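Local coordinates for putative transcriptional regulator (MarR/EmrR family) (Acinetobacter sp. ADP1, PDB 3NRV), which probably binds DNA as a dimeric transcription factor of the MarR family, through a winged helix-turn-helix domain in each subunit, at residues C[43-46]-C[47-51]; C[53-56]-C[57-61]; C[105-108]-C[109-112]. All coordinates share one frame; numbering follows the deposited sequence.

Contact 1: residues C[43-46]-C[47-51]; sequences WRII and SVLSS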
ATOM      1  N   TRP C  43      -7.964  -4.643  -7.088  1.00 22.17           N
ATOM      2  CA  TRP C  43      -9.051  -3.798  -6.569  1.00 24.03           C
ATOM      3  C   TRP C  43      -8.668  -2.303  -6.553  1.00 24.99           C
ATOM      4  O   TRP C  43      -9.446  -1.455  -6.965  1.00 22.75           O
ATOM      5  CB  TRP C  43      -9.516  -4.247  -5.159  1.00 25.42           C
ATOM      6  CG  TRP C  43     -10.356  -3.189  -4.548  1.00 22.82           C
ATOM      7  CD1 TRP C  43     -10.039  -2.369  -3.501  1.00 27.07           C
ATOM      8  CD2 TRP C  43     -11.629  -2.745  -5.036  1.00 24.27           C
ATOM      9  NE1 TRP C  43     -11.060  -1.462  -3.288  1.00 25.48           N
ATOM     10  CE2 TRP C  43     -12.037  -1.670  -4.215  1.00 26.13           C
ATOM     11  CE3 TRP C  43     -12.461  -3.166  -6.074  1.00 28.31           C
ATOM     12  CZ2 TRP C  43     -13.254  -1.020  -4.403  1.00 28.84           C
ATOM     13  CZ3 TRP C  43     -13.669  -2.513  -6.254  1.00 30.84           C
ATOM     14  CH2 TRP C  43     -14.049  -1.454  -5.424  1.00 24.93           C
ATOM     15  N   ARG C  44      -7.469  -1.978  -6.073  1.00 20.13           N
ATOM     16  CA  ARG C  44      -7.046  -0.579  -6.029  1.00 25.95           C
ATOM     17  C   ARG C  44      -7.102   0.058  -7.421  1.00 25.13           C
ATOM     18  O   ARG C  44      -7.538   1.196  -7.598  1.00 22.45           O
ATOM     19  CB  ARG C  44      -5.628  -0.448  -5.426  1.00 22.65           C
ATOM     20  CG  ARG C  44      -5.532  -0.921  -3.948  1.00 26.41           C
ATOM     21  CD  ARG C  44      -4.098  -0.780  -3.400  1.00 23.38           C
ATOM     22  NE  ARG C  44      -3.721   0.638  -3.305  1.00 28.44           N
ATOM     23  CZ  ARG C  44      -2.468   1.099  -3.259  1.00 28.70           C
ATOM     24  NH1 ARG C  44      -1.448   0.259  -3.319  1.00 26.83           N
ATOM     25  NH2 ARG C  44      -2.242   2.411  -3.159  1.00 26.02           N
ATOM     26  N   ILE C  45      -6.670  -0.690  -8.422  1.00 18.98           N
ATOM     27  CA  ILE C  45      -6.668  -0.157  -9.772  1.00 20.96           C
ATOM     28  C   ILE C  45      -8.083  -0.023 -10.354  1.00 22.88           C
ATOM     29  O   ILE C  45      -8.419   0.991 -10.953  1.00 21.41           O
ATOM     30  CB  ILE C  45      -5.779  -1.005 -10.686  1.00 21.41           C
ATOM     31  CG1 ILE C  45      -4.318  -0.733 -10.310  1.00 25.54           C
ATOM     32  CG2 ILE C  45      -6.030  -0.645 -12.133  1.00 24.03           C
ATOM     33  CD1 ILE C  45      -3.319  -1.680 -10.953  1.00 28.89           C
ATOM     34  N   ILE C  46      -8.898  -1.057 -10.174  1.00 21.82           N
ATOM     35  CA  ILE C  46     -10.293  -1.009 -10.609  1.00 23.23           C
ATOM     36  C   ILE C  46     -10.985   0.215 -10.015  1.00 24.31           C
ATOM     37  O   ILE C  46     -11.716   0.943 -10.703  1.00 21.87           O
ATOM     38  CB  ILE C  46     -11.017  -2.334 -10.227  1.00 25.49           C
ATOM     39  CG1 ILE C  46     -10.618  -3.422 -11.227  1.00 22.82           C
ATOM     40  CG2 ILE C  46     -12.531  -2.168 -10.218  1.00 24.41           C
ATOM     41  CD1 ILE C  46     -10.798  -4.783 -10.689  1.00 30.64           C
ATOM     42  N   SER C  47     -10.735   0.462  -8.736  0.57 22.78           N
ATOM     43  CA  SER C  47     -11.374   1.586  -8.065  0.57 25.44           C
ATOM     44  C   SER C  47     -10.893   2.928  -8.646  0.57 29.97           C
ATOM     45  O   SER C  47     -11.666   3.886  -8.767  0.57 26.73           O
ATOM     46  CB  SER C  47     -11.158   1.509  -6.550  0.57 27.67           C
ATOM     47  OG  SER C  47     -11.580   2.708  -5.930  0.57 27.97           O
ATOM     48  N   VAL C  48      -9.624   2.992  -9.035  1.00 25.56           N
ATOM     49  CA  VAL C  48      -9.117   4.201  -9.707  1.00 27.09           C
ATOM     50  C   VAL C  48      -9.779   4.378 -11.074  1.00 25.89           C
ATOM     51  O   VAL C  48     -10.222   5.463 -11.414  1.00 30.18           O
ATOM     52  CB  VAL C  48      -7.581   4.218  -9.870  1.00 27.96           C
ATOM     53  CG1 VAL C  48      -7.139   5.376 -10.791  1.00 25.51           C
ATOM     54  CG2 VAL C  48      -6.918   4.345  -8.514  1.00 30.45           C
ATOM     55  N   LEU C  49      -9.887   3.298 -11.839  1.00 21.87           N
ATOM     56  CA  LEU C  49     -10.502   3.368 -13.162  1.00 24.55           C
ATOM     57  C   LEU C  49     -11.977   3.797 -13.092  1.00 33.70           C
ATOM     58  O   LEU C  49     -12.486   4.459 -13.997  1.00 28.04           O
ATOM     59  CB  LEU C  49     -10.355   2.035 -13.903  1.00 22.49           C
ATOM     60  CG  LEU C  49      -8.920   1.572 -14.198  1.00 25.39           C
ATOM     61  CD1 LEU C  49      -8.895   0.248 -14.864  1.00 22.74           C
ATOM     62  CD2 LEU C  49      -8.229   2.605 -15.082  1.00 26.78           C
ATOM     63  N   SER C  50     -12.673   3.458 -12.015  1.00 28.51           N
ATOM     64  CA  SER C  50     -14.085   3.826 -11.955  1.00 32.10           C
ATOM     65  C   SER C  50     -14.257   5.323 -11.691  1.00 36.23           C
ATOM     66  O   SER C  50     -15.324   5.880 -11.936  1.00 39.60           O
ATOM     67  CB  SER C  50     -14.812   3.030 -10.869  1.00 33.38           C
ATOM     68  OG  SER C  50     -14.575   3.618  -9.606  1.00 41.21           O
ATOM     69  N   SER C  51     -13.204   5.961 -11.181  1.00 34.59           N
ATOM     70  CA  SER C  51     -13.282   7.306 -10.614  1.00 40.50           C
ATOM     71  C   SER C  51     -12.753   8.358 -11.563  1.00 50.54           C
ATOM     72  O   SER C  51     -13.108   9.529 -11.477  1.00 62.25           O
ATOM     73  CB  SER C  51     -12.425   7.392  -9.344  1.00 51.03           C
ATOM     74  OG  SER C  51     -12.988   6.676  -8.262  1.00 56.17           O
TER
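This is a one-turn contact inside helix 40-51, a largely buried helix of the probable DNA-binding domain, made by side chains and peptide groups four residues apart. Trp43 and Ser47 form a CH-pi pair: the methylene CB of Ser47 lies over one face of the indole, toward the rim, 4.2 Å from the centroid of the six-membered ring and 22° off the ring normal. Chi1 of Trp43 (166°) sends the indole along the helix toward the next turn, and chi2 turns its six-membered ring over Ser47; CZ2 ends 3.9 Å from Ser47 CB. Serine suits this place because it offers the ring a small, weakly polarised CH group.

On another side of the helix Ile45 and Leu49 run side by side, pointing the same way, with Ile45 CG2 4.1 Å from Leu49 CD1. Their branched chains meet other parts of the core: Ile45 reaches Ile60 and Leu64 of helix 57-64, while Leu49 packs on Ile98 and Leu100. Along the turn the backbone is regular, Leu49 N bonding to Ile45 O at 2.9 Å and Ser47 N to Trp43 O at 2.9 Å. The bond from Val48 N to Arg44 O is less straight (150° at the hydrogen), and Val48 CG2 rests 3.3 Å from that same carbonyl oxygen. The buried Arg44 leads away from this turn, NH2 bonded to Leu64 O and NH1 to Asn22 OD1 of the second subunit. The i to i+4 bonds are those of any alpha-helix; its packing between helix 57-64, strand 97-100 and helix 102-122 is that of the winged helix-turn-helix domain of MarR-type regulators.

Contact 2: residues C[53-56]-C[57-61]; sequences SDCS and VQKIS. With SO4 (sulfate ion), chain N.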
ATOM      1  N   SER C  53     -10.889   9.785 -15.402  1.00 57.07           N
ATOM      2  CA  SER C  53     -10.854   9.776 -16.846  1.00 67.96           C
ATOM      3  C   SER C  53      -9.403   9.758 -17.313  1.00 59.90           C
ATOM      4  O   SER C  53      -8.493  10.192 -16.583  1.00 45.52           O
ATOM      5  CB  SER C  53     -11.582  11.013 -17.384  1.00 65.88           C
ATOM      6  OG  SER C  53     -11.550  12.069 -16.433  1.00 67.35           O
ATOM      7  N   ASP C  54      -9.213   9.256 -18.531  1.00 50.25           N
ATOM      8  CA  ASP C  54      -7.915   9.181 -19.173  1.00 52.62           C
ATOM      9  C   ASP C  54      -6.865   8.608 -18.239  1.00 44.86           C
ATOM     10  O   ASP C  54      -5.827   9.231 -17.985  1.00 47.81           O
ATOM     11  CB  ASP C  54      -7.493  10.548 -19.726  1.00 68.56           C
ATOM     12  CG  ASP C  54      -7.998  11.707 -18.886  1.00 73.06           C
ATOM     13  OD1 ASP C  54      -9.000  12.332 -19.285  1.00 85.13           O
ATOM     14  OD2 ASP C  54      -7.393  12.005 -17.836  1.00 69.97           O
ATOM     15  N   CYS C  55      -7.138   7.412 -17.724  1.00 35.07           N
ATOM     16  CA  CYS C  55      -6.156   6.723 -16.908  1.00 37.03           C
ATOM     17  C   CYS C  55      -5.111   6.043 -17.771  1.00 39.81           C
ATOM     18  O   CYS C  55      -5.348   4.967 -18.306  1.00 39.78           O
ATOM     19  CB  CYS C  55      -6.842   5.701 -16.006  1.00 33.38           C
ATOM     20  SG  CYS C  55      -7.739   6.564 -14.714  1.00 37.80           S
ATOM     21  N   SER C  56      -3.960   6.689 -17.907  1.00 31.21           N
ATOM     22  CA  SER C  56      -2.784   6.024 -18.444  1.00 32.10           C
ATOM     23  C   SER C  56      -2.146   5.262 -17.299  1.00 30.29           C
ATOM     24  O   SER C  56      -2.526   5.445 -16.142  1.00 27.12           O
ATOM     25  CB  SER C  56      -1.783   7.075 -18.922  1.00 32.40           C
ATOM     26  OG  SER C  56      -1.507   7.955 -17.845  1.00 31.90           O
ATOM     27  N   VAL C  57      -1.151   4.436 -17.604  1.00 29.81           N
ATOM     28  CA  VAL C  57      -0.381   3.786 -16.554  1.00 26.06           C
ATOM     29  C   VAL C  57       0.266   4.832 -15.662  1.00 29.58           C
ATOM     30  O   VAL C  57       0.308   4.676 -14.436  1.00 27.55           O
ATOM     31  CB  VAL C  57       0.670   2.823 -17.151  1.00 28.34           C
ATOM     32  CG1 VAL C  57       1.640   2.349 -16.098  1.00 30.20           C
ATOM     33  CG2 VAL C  57      -0.032   1.647 -17.811  1.00 29.07           C
ATOM     34  N   GLN C  58       0.770   5.912 -16.268  1.00 27.27           N
ATOM     35  CA  GLN C  58       1.353   7.006 -15.485  1.00 29.52           C
ATOM     36  C   GLN C  58       0.361   7.575 -14.460  1.00 29.61           C
ATOM     37  O   GLN C  58       0.685   7.756 -13.292  1.00 29.66           O
ATOM     38  CB  GLN C  58       1.810   8.153 -16.395  1.00 28.19           C
ATOM     39  CG  GLN C  58       2.452   9.312 -15.636  1.00 37.10           C
ATOM     40  CD  GLN C  58       3.767   8.923 -14.989  1.00 54.58           C
ATOM     41  OE1 GLN C  58       3.885   8.867 -13.758  1.00 57.11           O
ATOM     42  NE2 GLN C  58       4.768   8.648 -15.814  1.00 53.12           N
ATOM     43  N   LYS C  59      -0.841   7.897 -14.914  1.00 28.61           N
ATOM     44  CA  LYS C  59      -1.831   8.475 -14.006  1.00 26.12           C
ATOM     45  C   LYS C  59      -2.213   7.512 -12.864  1.00 26.24           C
ATOM     46  O   LYS C  59      -2.361   7.935 -11.714  1.00 25.77           O
ATOM     47  CB  LYS C  59      -3.075   8.946 -14.768  1.00 27.49           C
ATOM     48  CG  LYS C  59      -4.125   9.572 -13.856  1.00 34.10           C
ATOM     49  CD  LYS C  59      -5.258  10.214 -14.651  1.00 35.58           C
ATOM     50  CE  LYS C  59      -6.266  10.888 -13.730  1.00 49.00           C
ATOM     51  NZ  LYS C  59      -7.219  11.741 -14.517  1.00 44.60           N
ATOM     52  N   ILE C  60      -2.348   6.221 -13.173  1.00 25.54           N
ATOM     53  CA  ILE C  60      -2.699   5.244 -12.135  1.00 29.33           C
ATOM     54  C   ILE C  60      -1.563   5.154 -11.104  1.00 29.99           C
ATOM     55  O   ILE C  60      -1.795   5.154  -9.892  1.00 27.07           O
ATOM     56  CB  ILE C  60      -3.034   3.852 -12.750  1.00 26.85           C
ATOM     57  CG1 ILE C  60      -4.259   3.946 -13.668  1.00 23.68           C
ATOM     58  CG2 ILE C  60      -3.262   2.799 -11.669  1.00 21.73           C
ATOM     59  CD1 ILE C  60      -4.353   2.781 -14.653  1.00 26.03           C
ATOM     60  N   SER C  61      -0.325   5.123 -11.590  1.00 26.19           N
ATOM     61  CA  SER C  61       0.841   5.102 -10.706  1.00 24.81           C
ATOM     62  C   SER C  61       0.926   6.348  -9.820  1.00 29.16           C
ATOM     63  O   SER C  61       1.218   6.262  -8.620  1.00 28.70           O
ATOM     64  CB  SER C  61       2.132   4.941 -11.540  1.00 32.02           C
ATOM     65  OG  SER C  61       3.285   5.020 -10.727  1.00 31.00           O
TER
HETATM   66  S   SO4 N 148     -11.390   7.745 -20.715  1.00 86.75           S
HETATM   67  O1  SO4 N 148     -10.853   6.917 -21.801  1.00 55.87           O
HETATM   68  O2  SO4 N 148     -10.547   7.642 -19.528  1.00 53.50           O
HETATM   69  O3  SO4 N 148     -11.483   9.139 -21.145  1.00 85.67           O
HETATM   70  O4  SO4 N 148     -12.736   7.286 -20.371  1.00 92.93           O
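Lys59 lays its fully extended chain back along the loop 53-56, CD passing 3.5 Å from Asp54 O. All four of its torsions lie near 180°, and this all-trans chain is long enough to bring the ammonium group to Ser53, where NZ gives a 2.9 Å hydrogen bond to Ser53 O in the carbonyl plane. Asp54 OD2 adds a weak, long salt bridge to the same NZ at 3.3 Å, although the aspartate is poorly ordered. A long, flexible cation suits a place where a carbonyl and, more weakly, a carboxylate lie several residues back along the chain.

Ser56 is the N-cap of helix 57-64, which in the helix-turn-helix of this family precedes the recognition helix. Its OG accepts from Lys59 N at 3.0 Å with a nearly straight N-H (165°), satisfying an amide of the first turn, while Ser56 O receives Ile60 N at 3.1 Å. Serine is apt here because its short hydroxyl can fold back onto the helix start.

On the buried side Cys55 CB touches Ile60 CG1 at 3.9 Å, and both side chains pack against Leu49. A sulfate ion, probably from the crystallisation liquor, lies close to Asp54 N, at a modelled distance too short to be trusted, and is hydrogen-bonded to Arg94 and His89.

Contact 3: residues C[105-108]-C[109-112]; sequences QELY and EVAS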
ATOM      1  N   GLN C 105     -16.875  -2.854 -14.720  1.00 25.86           N
ATOM      2  CA  GLN C 105     -17.815  -1.920 -14.100  1.00 26.66           C
ATOM      3  C   GLN C 105     -18.767  -2.655 -13.136  1.00 23.44           C
ATOM      4  O   GLN C 105     -19.111  -2.137 -12.082  1.00 27.00           O
ATOM      5  CB  GLN C 105     -18.611  -1.156 -15.173  1.00 29.71           C
ATOM      6  CG  GLN C 105     -17.751  -0.199 -16.001  1.00 38.11           C
ATOM      7  CD  GLN C 105     -18.505   0.473 -17.144  1.00 49.22           C
ATOM      8  OE1 GLN C 105     -19.567   0.021 -17.554  1.00 50.74           O
ATOM      9  NE2 GLN C 105     -17.936   1.550 -17.676  1.00 56.30           N
ATOM     10  N   GLU C 106     -19.207  -3.848 -13.520  1.00 25.84           N
ATOM     11  CA  GLU C 106     -20.104  -4.652 -12.659  1.00 27.59           C
ATOM     12  C   GLU C 106     -19.347  -5.064 -11.398  1.00 28.30           C
ATOM     13  O   GLU C 106     -19.869  -4.982 -10.289  1.00 24.87           O
ATOM     14  CB  GLU C 106     -20.560  -5.910 -13.385  1.00 27.04           C
ATOM     15  CG  GLU C 106     -21.502  -5.674 -14.557  1.00 28.45           C
ATOM     16  CD  GLU C 106     -21.623  -6.918 -15.423  1.00 31.17           C
ATOM     17  OE1 GLU C 106     -20.802  -7.830 -15.256  1.00 34.15           O
ATOM     18  OE2 GLU C 106     -22.516  -6.987 -16.285  1.00 41.81           O
ATOM     19  N   LEU C 107     -18.099  -5.489 -11.577  1.00 24.85           N
ATOM     20  CA  LEU C 107     -17.259  -5.841 -10.431  1.00 24.20           C
ATOM     21  C   LEU C 107     -17.164  -4.649  -9.477  1.00 25.78           C
ATOM     22  O   LEU C 107     -17.380  -4.776  -8.258  1.00 25.83           O
ATOM     23  CB  LEU C 107     -15.872  -6.287 -10.900  1.00 29.61           C
ATOM     24  CG  LEU C 107     -14.854  -6.590  -9.792  1.00 31.71           C
ATOM     25  CD1 LEU C 107     -15.422  -7.619  -8.804  1.00 30.28           C
ATOM     26  CD2 LEU C 107     -13.548  -7.075 -10.390  1.00 35.74           C
ATOM     27  N   TYR C 108     -16.891  -3.471 -10.030  1.00 24.15           N
ATOM     28  CA  TYR C 108     -16.771  -2.295  -9.181  1.00 26.43           C
ATOM     29  C   TYR C 108     -18.067  -2.046  -8.417  1.00 28.70           C
ATOM     30  O   TYR C 108     -18.063  -1.732  -7.226  1.00 25.98           O
ATOM     31  CB  TYR C 108     -16.389  -1.049  -9.989  1.00 26.41           C
ATOM     32  CG  TYR C 108     -16.322   0.165  -9.108  1.00 27.74           C
ATOM     33  CD1 TYR C 108     -15.202   0.422  -8.326  1.00 23.96           C
ATOM     34  CD2 TYR C 108     -17.407   1.037  -9.021  1.00 28.92           C
ATOM     35  CE1 TYR C 108     -15.157   1.530  -7.481  1.00 27.41           C
ATOM     36  CE2 TYR C 108     -17.373   2.143  -8.192  1.00 33.54           C
ATOM     37  CZ  TYR C 108     -16.250   2.390  -7.430  1.00 32.92           C
ATOM     38  OH  TYR C 108     -16.240   3.498  -6.619  1.00 35.47           O
ATOM     39  N   GLU C 109     -19.179  -2.175  -9.133  1.00 26.71           N
ATOM     40  CA  GLU C 109     -20.502  -1.966  -8.570  1.00 29.65           C
ATOM     41  C   GLU C 109     -20.689  -2.872  -7.357  1.00 30.05           C
ATOM     42  O   GLU C 109     -21.061  -2.403  -6.291  1.00 35.86           O
ATOM     43  CB  GLU C 109     -21.562  -2.265  -9.638  1.00 35.16           C
ATOM     44  CG  GLU C 109     -23.013  -2.102  -9.182  1.00 45.72           C
ATOM     45  CD  GLU C 109     -24.012  -2.526 -10.269  1.00 57.35           C
ATOM     46  OE1 GLU C 109     -23.583  -2.866 -11.403  1.00 56.60           O
ATOM     47  OE2 GLU C 109     -25.228  -2.524  -9.988  1.00 61.06           O
ATOM     48  N   VAL C 110     -20.401  -4.162  -7.503  1.00 27.44           N
ATOM     49  CA  VAL C 110     -20.585  -5.075  -6.379  1.00 30.33           C
ATOM     50  C   VAL C 110     -19.489  -5.013  -5.300  1.00 31.45           C
ATOM     51  O   VAL C 110     -19.783  -5.186  -4.120  1.00 35.81           O
ATOM     52  CB  VAL C 110     -20.866  -6.551  -6.829  1.00 31.66           C
ATOM     53  CG1 VAL C 110     -22.104  -6.613  -7.737  1.00 27.68           C
ATOM     54  CG2 VAL C 110     -19.649  -7.176  -7.515  1.00 24.54           C
ATOM     55  N   ALA C 111     -18.235  -4.781  -5.680  1.00 29.31           N
ATOM     56  CA  ALA C 111     -17.149  -4.797  -4.690  1.00 26.43           C
ATOM     57  C   ALA C 111     -17.027  -3.478  -3.929  1.00 35.01           C
ATOM     58  O   ALA C 111     -16.450  -3.442  -2.839  1.00 29.37           O
ATOM     59  CB  ALA C 111     -15.807  -5.152  -5.340  1.00 26.70           C
ATOM     60  N   SER C 112     -17.553  -2.391  -4.493  1.00 31.95           N
ATOM     61  CA  SER C 112     -17.410  -1.096  -3.829  1.00 28.95           C
ATOM     62  C   SER C 112     -18.163  -1.081  -2.492  1.00 31.89           C
ATOM     63  O   SER C 112     -17.718  -0.461  -1.533  1.00 28.49           O
ATOM     64  CB  SER C 112     -17.839   0.061  -4.744  1.00 35.32           C
ATOM     65  OG  SER C 112     -19.156  -0.113  -5.214  1.00 31.54           O
TER
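Gln105 joins this turn of helix 102-122 through its backbone, its carbonyl O accepting Glu109 N at 3.0 Å.

Glu106 O takes the amide of Val110 at 3.0 Å, the N-H pointing almost straight at it (164°). Glu106 and Glu109 belong to the exposed side of the helix; their carboxylates stand well apart, and long, charged chains are suited to that side of the helix in the dimer.

Leu107 marks the change to the buried side. Its CD1 meets Ala111 CB at 4.3 Å and Val110 CG2 at a similar, loose distance, and its carbonyl O receives Ala111 N at 2.7 Å. Alanine fits because its single methyl leaves room for Trp43 of helix 40-51 and Phe36 of helix 13-36 to approach this side of the turn.

Tyr108 also makes a side-chain contact. Its CG lies beside its own carbonyl carbon (chi1 178°), which extends the ring forward beside the next turn, and Ser112 CB sits over one face toward the rim, 4.0 Å from the ring centroid and 16° off the normal: a CH-pi contact. Tyr108 O accepts Ser112 N at 2.9 Å and probably also Ser112 OG, whose modelled position is less sure. Tyrosine combines a flat apolar face for this packing with a hydroxyl that receives weak hydrogen bonds from the backbone N atoms of Lys6 and Ile7 of the second subunit. Glu109 O accepts a hydrogen bond from Lys6 NZ of that subunit. The turn is thus amphipathic, as in MarR-type regulators, where the long helix after the wing links the winged domain to the dimerisation helices; here the turn itself already meets the N-terminal residues of the second subunit.

How the contacts relate
Following the chain, contact 1 comes first, on helix 40-51; contact 2 next, at the loop and first turn of helix 57-64; contact 3 last, on helix 102-122, after the recognition helix 68-80 and the two-stranded wing. Each closes only a single helical turn or a helix cap, so they lie in series and none nests within or crosses another. Contact 1 is the hub: Val48 CG1 meets Cys55 SG at 4.1 Å, joining it to contact 2, while Ile46 CD1 meets Leu107 CD2 at 3.6 Å, joining it to contact 3. Contacts 2 and 3 remain about 11 Å apart at their nearest atoms, with helix 40-51 linking them. Contacts 1 and 3 also touch the second subunit.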